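Local coordinates for protein L-lactate dehydrogenase (Trichomonas vaginalis, PDB 4UUL) that catalyses the NADH-dependent reduction of pyruvate to L-lactate and probably also that of oxaloacetate to L-malate, at residues H6-G11 with K74-D79; Q95-L100 with F321-I326; I180-N185 with V264-I269. The protein carries 1 engineered substitution. All coordinates share one frame; numbering follows the deposited sequence.

Interaction 1: H6-G11 with K74-D79; sequences HVLITG and KAAFKD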
# COMPACT_ATOMS: atom_id res chain seq x y z
N HIS B 6 1.03 9.44 17.31
CA HIS B 6 2.42 9.25 16.95
C HIS B 6 2.74 7.79 16.77
O HIS B 6 2.60 6.98 17.70
CB HIS B 6 3.32 9.93 17.98
CG HIS B 6 3.37 11.41 17.82
ND1 HIS B 6 4.51 12.11 17.50
CD2 HIS B 6 2.38 12.34 17.92
CE1 HIS B 6 4.22 13.40 17.37
NE2 HIS B 6 2.94 13.56 17.64
N VAL B 7 3.19 7.42 15.57
CA VAL B 7 3.38 6.03 15.18
C VAL B 7 4.81 5.81 14.76
O VAL B 7 5.30 6.45 13.85
CB VAL B 7 2.45 5.72 13.96
CG1 VAL B 7 2.68 4.29 13.50
CG2 VAL B 7 1.00 6.01 14.28
N LEU B 8 5.46 4.86 15.42
CA LEU B 8 6.83 4.47 15.08
C LEU B 8 6.82 3.27 14.13
O LEU B 8 6.11 2.29 14.34
CB LEU B 8 7.60 4.09 16.34
CG LEU B 8 8.95 3.41 16.13
CD1 LEU B 8 9.96 4.31 15.40
CD2 LEU B 8 9.52 2.96 17.45
N ILE B 9 7.66 3.33 13.10
CA ILE B 9 8.01 2.19 12.26
C ILE B 9 9.52 2.06 12.26
O ILE B 9 10.21 3.00 11.90
CB ILE B 9 7.51 2.37 10.79
CG1 ILE B 9 5.99 2.61 10.77
CG2 ILE B 9 7.90 1.16 9.97
CD1 ILE B 9 5.50 3.09 9.40
N THR B 10 10.03 0.92 12.75
CA THR B 10 11.45 0.65 12.69
C THR B 10 11.79 -0.04 11.38
O THR B 10 10.91 -0.56 10.70
CB THR B 10 11.94 -0.21 13.89
OG1 THR B 10 11.37 -1.50 13.74
CG2 THR B 10 11.57 0.46 15.18
N GLY B 11 13.06 -0.03 10.98
CA GLY B 11 13.39 -0.56 9.65
C GLY B 11 12.66 0.16 8.54
O GLY B 11 12.29 -0.42 7.52
N LYS B 74 15.98 8.32 20.65
CA LYS B 74 15.09 9.24 21.37
C LYS B 74 14.09 9.90 20.41
O LYS B 74 12.87 9.91 20.67
CB LYS B 74 15.83 10.33 22.13
CG LYS B 74 14.86 11.18 22.92
CD LYS B 74 15.57 12.17 23.81
CE LYS B 74 14.56 13.00 24.61
NZ LYS B 74 15.25 13.82 25.63
N ALA B 75 14.55 10.39 19.27
CA ALA B 75 13.65 11.03 18.33
C ALA B 75 12.60 10.04 17.82
O ALA B 75 11.47 10.42 17.50
CB ALA B 75 14.44 11.62 17.19
N ALA B 76 12.98 8.78 17.66
CA ALA B 76 12.10 7.77 17.11
C ALA B 76 11.03 7.33 18.11
O ALA B 76 9.90 7.05 17.72
CB ALA B 76 12.92 6.58 16.66
N PHE B 77 11.39 7.26 19.39
CA PHE B 77 10.50 6.66 20.39
C PHE B 77 9.74 7.70 21.24
O PHE B 77 8.83 7.35 21.96
CB PHE B 77 11.25 5.70 21.34
CG PHE B 77 11.69 4.39 20.68
CD1 PHE B 77 12.88 4.32 19.98
CD2 PHE B 77 10.91 3.26 20.74
CE1 PHE B 77 13.29 3.16 19.38
CE2 PHE B 77 11.34 2.09 20.13
CZ PHE B 77 12.50 2.05 19.46
N LYS B 78 10.13 8.96 21.16
CA LYS B 78 9.58 10.00 22.04
C LYS B 78 8.07 10.17 21.89
O LYS B 78 7.57 10.55 20.84
CB LYS B 78 10.30 11.32 21.85
CG LYS B 78 9.86 12.36 22.86
CD LYS B 78 10.73 13.61 22.76
CE LYS B 78 10.27 14.69 23.74
NZ LYS B 78 11.15 15.90 23.73
N ASP B 79 7.36 9.88 22.96
CA ASP B 79 5.93 10.12 23.10
C ASP B 79 5.11 9.39 22.04
O ASP B 79 4.00 9.85 21.69
CB ASP B 79 5.62 11.62 23.14
CG ASP B 79 6.27 12.33 24.32
OD1 ASP B 79 6.46 11.70 25.37
OD2 ASP B 79 6.58 13.53 24.21
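L8 and H6 lie on the first strand of the Rossmann fold and meet the helix 73-77 crossover and the turn after it. L8 carries most of the contact. Its CG is anti to the backbone N (chi1 169°), and with chi2 of 62° CD2 meets F77 while CD1 meets A76. CD2 sits over one face of the F77 ring, offset toward the rim. It is 3.7 Å from the ring centroid and 25° off the ring normal, a CH-pi contact. The closest ring atom is F77 CE2, 3.4 Å from L8 CD2. The other branch, CD1, lies 3.9 Å from A76 CB and 3.6 Å from A76 O, at the last turn of the helix. F77 starts out away from the strand, but its ring swings back over the leucine. The ring also packs against L40 of strand 35-40 and against T111, L115 and W118 of helix 97-118.

H6 touches more lightly. Its CB is 3.8 Å from D79 O, where the chain has left the helix. The polar end of H6 serves another pair: ND1 is hydrogen-bonded to H38 NE2 on the neighbouring strand. No hydrogen bond joins the segments; the contact is van der Waals packing, partly against the A76 and D79 carbonyls.

L8 is held on the strand side by backbone bonds to C82 and F84. At the end of the strand, G11 begins the glycine-rich loop predicted to bind NAD(+). A helix laid on the sheet in a right-handed beta-alpha-beta crossover, here between strands 64-70 and 82-85, is typical of the Rossmann fold.

Interaction 2: Q95-L100 with F321-I326; sequences QVRADL and FHEKEI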
# COMPACT_ATOMS: atom_id res chain seq x y z
N GLN B 95 24.60 -19.56 10.55
CA GLN B 95 23.98 -19.52 11.88
C GLN B 95 22.77 -20.43 11.94
O GLN B 95 22.18 -20.73 10.92
CB GLN B 95 23.54 -18.11 12.25
CG GLN B 95 24.67 -17.23 12.65
CD GLN B 95 24.19 -15.92 13.17
OE1 GLN B 95 23.07 -15.42 12.80
NE2 GLN B 95 24.99 -15.33 14.04
N VAL B 96 22.44 -20.92 13.13
CA VAL B 96 21.21 -21.71 13.28
C VAL B 96 20.22 -20.89 14.08
O VAL B 96 20.51 -19.74 14.45
CB VAL B 96 21.48 -23.08 13.96
CG1 VAL B 96 22.29 -23.98 13.06
CG2 VAL B 96 22.16 -22.93 15.28
N ARG B 97 19.04 -21.44 14.34
CA ARG B 97 18.00 -20.68 15.02
C ARG B 97 18.45 -20.13 16.35
O ARG B 97 18.13 -19.01 16.69
CB ARG B 97 16.74 -21.48 15.20
CG ARG B 97 15.64 -20.59 15.79
CD ARG B 97 14.34 -21.08 15.38
NE ARG B 97 13.25 -20.31 15.93
CZ ARG B 97 12.50 -19.43 15.31
NH1 ARG B 97 12.77 -19.05 14.04
NH2 ARG B 97 11.48 -18.91 15.97
N ALA B 98 19.23 -20.90 17.11
CA ALA B 98 19.71 -20.41 18.39
C ALA B 98 20.49 -19.11 18.22
O ALA B 98 20.38 -18.22 19.03
CB ALA B 98 20.53 -21.50 19.08
N ASP B 99 21.31 -19.02 17.18
CA ASP B 99 22.13 -17.82 16.97
C ASP B 99 21.26 -16.64 16.47
O ASP B 99 21.54 -15.50 16.83
CB ASP B 99 23.24 -18.12 15.98
CG ASP B 99 24.12 -19.24 16.42
OD1 ASP B 99 24.82 -19.07 17.47
OD2 ASP B 99 24.10 -20.29 15.72
N LEU B 100 20.20 -16.94 15.73
CA LEU B 100 19.26 -15.92 15.31
C LEU B 100 18.57 -15.32 16.55
O LEU B 100 18.41 -14.09 16.66
CB LEU B 100 18.21 -16.52 14.40
CG LEU B 100 17.10 -15.53 13.97
CD1 LEU B 100 17.66 -14.46 13.01
CD2 LEU B 100 15.99 -16.29 13.33
N PHE B 321 9.55 -21.54 25.72
CA PHE B 321 10.33 -21.39 26.93
C PHE B 321 11.81 -21.62 26.61
O PHE B 321 12.70 -20.99 27.19
CB PHE B 321 9.81 -22.31 28.06
CG PHE B 321 8.65 -21.69 28.79
CD1 PHE B 321 8.86 -20.76 29.81
CD2 PHE B 321 7.35 -21.96 28.40
CE1 PHE B 321 7.82 -20.13 30.46
CE2 PHE B 321 6.28 -21.30 29.00
CZ PHE B 321 6.51 -20.42 30.04
N HIS B 322 12.09 -22.57 25.74
CA HIS B 322 13.47 -22.82 25.32
C HIS B 322 14.08 -21.62 24.59
O HIS B 322 15.22 -21.24 24.85
CB HIS B 322 13.52 -24.06 24.47
CG HIS B 322 14.89 -24.44 24.09
ND1 HIS B 322 15.88 -24.63 25.03
CD2 HIS B 322 15.47 -24.61 22.89
CE1 HIS B 322 17.01 -24.90 24.42
NE2 HIS B 322 16.79 -24.92 23.12
N GLU B 323 13.35 -21.01 23.67
CA GLU B 323 13.87 -19.85 22.98
C GLU B 323 14.19 -18.71 23.96
O GLU B 323 15.19 -18.00 23.85
CB GLU B 323 12.94 -19.30 21.91
CG GLU B 323 12.68 -20.23 20.74
CD GLU B 323 12.06 -19.50 19.56
OE1 GLU B 323 11.78 -18.27 19.65
OE2 GLU B 323 11.87 -20.13 18.52
N LYS B 324 13.29 -18.53 24.93
CA LYS B 324 13.49 -17.53 25.96
C LYS B 324 14.79 -17.80 26.71
O LYS B 324 15.55 -16.88 26.98
CB LYS B 324 12.27 -17.51 26.90
CG LYS B 324 12.40 -16.53 28.04
CD LYS B 324 11.20 -16.59 28.95
CE LYS B 324 11.30 -15.68 30.13
NZ LYS B 324 10.17 -15.87 31.09
N GLU B 325 14.98 -19.05 27.12
CA GLU B 325 16.20 -19.42 27.79
C GLU B 325 17.45 -19.10 26.94
O GLU B 325 18.46 -18.62 27.45
CB GLU B 325 16.15 -20.91 28.11
CG GLU B 325 17.38 -21.47 28.85
CD GLU B 325 17.22 -23.00 29.02
OE1 GLU B 325 16.12 -23.45 29.41
OE2 GLU B 325 18.16 -23.73 28.68
N ILE B 326 17.39 -19.39 25.65
CA ILE B 326 18.53 -19.12 24.78
C ILE B 326 18.84 -17.62 24.78
O ILE B 326 19.98 -17.20 24.89
CB ILE B 326 18.25 -19.59 23.32
CG1 ILE B 326 18.20 -21.12 23.24
CG2 ILE B 326 19.29 -19.00 22.34
CD1 ILE B 326 17.66 -21.65 21.94
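R97 of helix 97-118 reaches across to E323 of helix 307-337, a salt bridge that joins the NAD-binding domain to the C-terminal domain. The arginine stands at the start of its helix. It follows the loop that in this family probably closes over the substrate.

From CB, chi1 of -174° places CG opposite the backbone N, and the chain runs extended through CD to NE. CB and CG only carry the chain across; CD is the first atom near the carboxylate, 4.1 Å from E323 OE2. NE then donates to E323 OE2 at 2.9 Å, with an N-H...O angle of 150°. CZ follows, and NH2 donates to the same E323 OE2, also at 2.9 Å. The grip is therefore side-on, two nitrogens on one oxygen. OE2 lies at the edge of the guanidinium, in its plane. The carboxylate is turned 53° against that plane. NH2 uses the syn lone pair of OE2, while NE comes from above the carboxylate plane.

The other oxygen, E323 OE1, is hydrogen-bonded to T134 OG1. Bonds on both oxygens should fix the rotation of the carboxylate, and E323 is buried. R97 lies close to H186, the predicted proton acceptor.

The start of the helix is held from within. V96, the N-cap residue, gives its N-H to D99 OD2 at 3.1 Å, nearly straight and on the anti lone pair. Just before it, Q95 O accepts from NH1 of the engineered R91.

Beside the salt bridge the helices meet where I326 lies against A98: I326 CD1 is 4.1 Å from A98 CB, and I326 CG2 is 3.6 Å from the carbonyl A98 O.

Interaction 3: I180-N185 with V264-I269; sequences IIVWGN and VLSMGI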
# COMPACT_ATOMS: atom_id res chain seq x y z
N ILE B 180 -10.59 -20.55 12.24
CA ILE B 180 -9.21 -21.02 12.07
C ILE B 180 -8.30 -20.26 13.03
O ILE B 180 -8.44 -19.05 13.17
CB ILE B 180 -8.73 -20.84 10.62
CG1 ILE B 180 -9.55 -21.71 9.68
CG2 ILE B 180 -7.23 -21.11 10.52
CD1 ILE B 180 -9.21 -21.50 8.22
N ILE B 181 -7.39 -20.96 13.71
CA ILE B 181 -6.55 -20.30 14.70
C ILE B 181 -5.10 -20.72 14.49
O ILE B 181 -4.82 -21.89 14.21
CB ILE B 181 -6.95 -20.73 16.13
CG1 ILE B 181 -8.45 -20.52 16.36
CG2 ILE B 181 -6.08 -20.02 17.17
CD1 ILE B 181 -8.93 -21.25 17.58
N VAL B 182 -4.18 -19.76 14.68
CA VAL B 182 -2.76 -20.08 14.70
C VAL B 182 -2.30 -19.89 16.14
O VAL B 182 -2.46 -18.81 16.71
CB VAL B 182 -1.99 -19.14 13.75
CG1 VAL B 182 -0.59 -19.29 14.00
CG2 VAL B 182 -2.38 -19.47 12.33
N TRP B 183 -1.81 -20.96 16.77
CA TRP B 183 -1.44 -20.91 18.17
C TRP B 183 0.09 -21.00 18.35
O TRP B 183 0.76 -21.69 17.57
CB TRP B 183 -2.01 -22.10 18.97
CG TRP B 183 -3.46 -22.40 18.94
CD1 TRP B 183 -4.15 -23.04 17.95
CD2 TRP B 183 -4.39 -22.22 20.01
NE1 TRP B 183 -5.45 -23.25 18.34
CE2 TRP B 183 -5.62 -22.76 19.61
CE3 TRP B 183 -4.29 -21.63 21.29
CZ2 TRP B 183 -6.74 -22.76 20.44
CZ3 TRP B 183 -5.39 -21.68 22.13
CH2 TRP B 183 -6.59 -22.22 21.69
N GLY B 184 0.58 -20.40 19.42
CA GLY B 184 1.92 -20.70 19.88
C GLY B 184 2.97 -19.82 19.26
O GLY B 184 2.82 -18.59 19.15
N ASN B 185 4.06 -20.46 18.88
CA ASN B 185 5.25 -19.80 18.30
C ASN B 185 5.10 -19.70 16.80
O ASN B 185 4.40 -20.41 16.19
CB ASN B 185 6.50 -20.62 18.63
CG ASN B 185 7.78 -19.83 18.53
OD1 ASN B 185 7.75 -18.60 18.25
ND2 ASN B 185 8.93 -20.51 18.70
N VAL B 264 -12.36 -13.50 15.26
CA VAL B 264 -11.34 -14.14 16.06
C VAL B 264 -10.01 -13.94 15.35
O VAL B 264 -9.81 -14.46 14.23
CB VAL B 264 -11.63 -15.64 16.25
CG1 VAL B 264 -10.50 -16.31 17.01
CG2 VAL B 264 -12.95 -15.81 17.03
N LEU B 265 -9.13 -13.16 15.98
CA LEU B 265 -7.81 -12.88 15.41
C LEU B 265 -6.71 -13.53 16.23
O LEU B 265 -6.62 -13.31 17.45
CB LEU B 265 -7.54 -11.38 15.38
CG LEU B 265 -8.53 -10.52 14.55
CD1 LEU B 265 -8.06 -9.11 14.49
CD2 LEU B 265 -8.79 -11.08 13.17
N SER B 266 -5.88 -14.32 15.58
CA SER B 266 -4.72 -14.88 16.25
C SER B 266 -3.75 -13.73 16.52
O SER B 266 -3.47 -12.94 15.62
CB SER B 266 -4.07 -15.90 15.34
OG SER B 266 -4.94 -16.99 15.03
N MET B 267 -3.31 -13.65 17.76
CA MET B 267 -2.37 -12.64 18.18
C MET B 267 -1.39 -13.23 19.21
O MET B 267 -1.82 -13.94 20.12
CB MET B 267 -3.11 -11.47 18.86
CG MET B 267 -4.07 -10.74 17.96
SD MET B 267 -4.96 -9.43 18.85
CE MET B 267 -5.27 -8.31 17.57
N GLY B 268 -0.10 -12.92 19.08
CA GLY B 268 0.87 -13.28 20.10
C GLY B 268 0.75 -12.31 21.24
O GLY B 268 0.91 -11.11 21.05
N ILE B 269 0.50 -12.83 22.44
CA ILE B 269 0.39 -11.98 23.62
C ILE B 269 1.15 -12.61 24.76
O ILE B 269 1.29 -13.83 24.82
CB ILE B 269 -1.06 -11.68 24.03
CG1 ILE B 269 -1.84 -12.99 24.19
CG2 ILE B 269 -1.74 -10.78 23.04
CD1 ILE B 269 -3.17 -12.81 24.92
O HOH W 1 -10.37 -17.03 13.15
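With chi1 of -61°, S266 turns its OG away from its own carbonyl carbon and toward the backbone of I181 and V182. There V182 N donates to S266 OG at 2.9 Å. The bond is almost straight, with an N-H...O angle of 177°. It is the one direct hydrogen bond between the segments.

The neighbouring atoms fit round this hydroxyl. S266 CB lies 3.6 Å from V182 O. I181 CG2 lies beside the bonded N-H, 3.9 Å from S266 OG. This same methyl also covers one face of the W183 ring. V182 O is hydrogen-bonded to S286 OG, so serines of two adjacent strands serve the two polar backbone atoms of V182.

A water makes the second link. It donates to I180 O and to V264 O, at 2.8 Å each, and so bridges two acceptors that could not bond each other. Q159 of helix 156-170 braces the contact from outside. Its OE1 is bonded to S266 OG and its NE2 to V264 O.

Strands 177-183 and 265-270 belong to different antiparallel sheets of the C-terminal domain. Here they are joined by a side chain and a water, without strand pairing. The chain leaves V182 and W183 through G184, whose backbone phi is positive, for N185 and the predicted proton acceptor H186.

S266 OG accepts from V182 N, and its partner Q159 OE1 can only accept. The serine must therefore donate to the glutamine, which implies that the buried hydroxyl works in both roles.

Overall arrangement
From the N terminus, interaction 1 closes first. It brings strand 5-10 and helix 73-77 together across 62 residues and stays within the NAD-binding domain. Interaction 2 opens after it, in series. It spans 220 residues and ties the start of helix 97-118 to the long C-terminal helix 307-337. Interaction 3 begins and ends within that span, joining two sheets of the C-terminal domain. Interaction 1 stands apart, its nearest atoms about 14 Å from interaction 2 and about 15 Å from interaction 3. The other two touch: N185 ND2 of 180-185 lies 3.0 Å from E323 OE2, a probable, weak hydrogen bond beside H186.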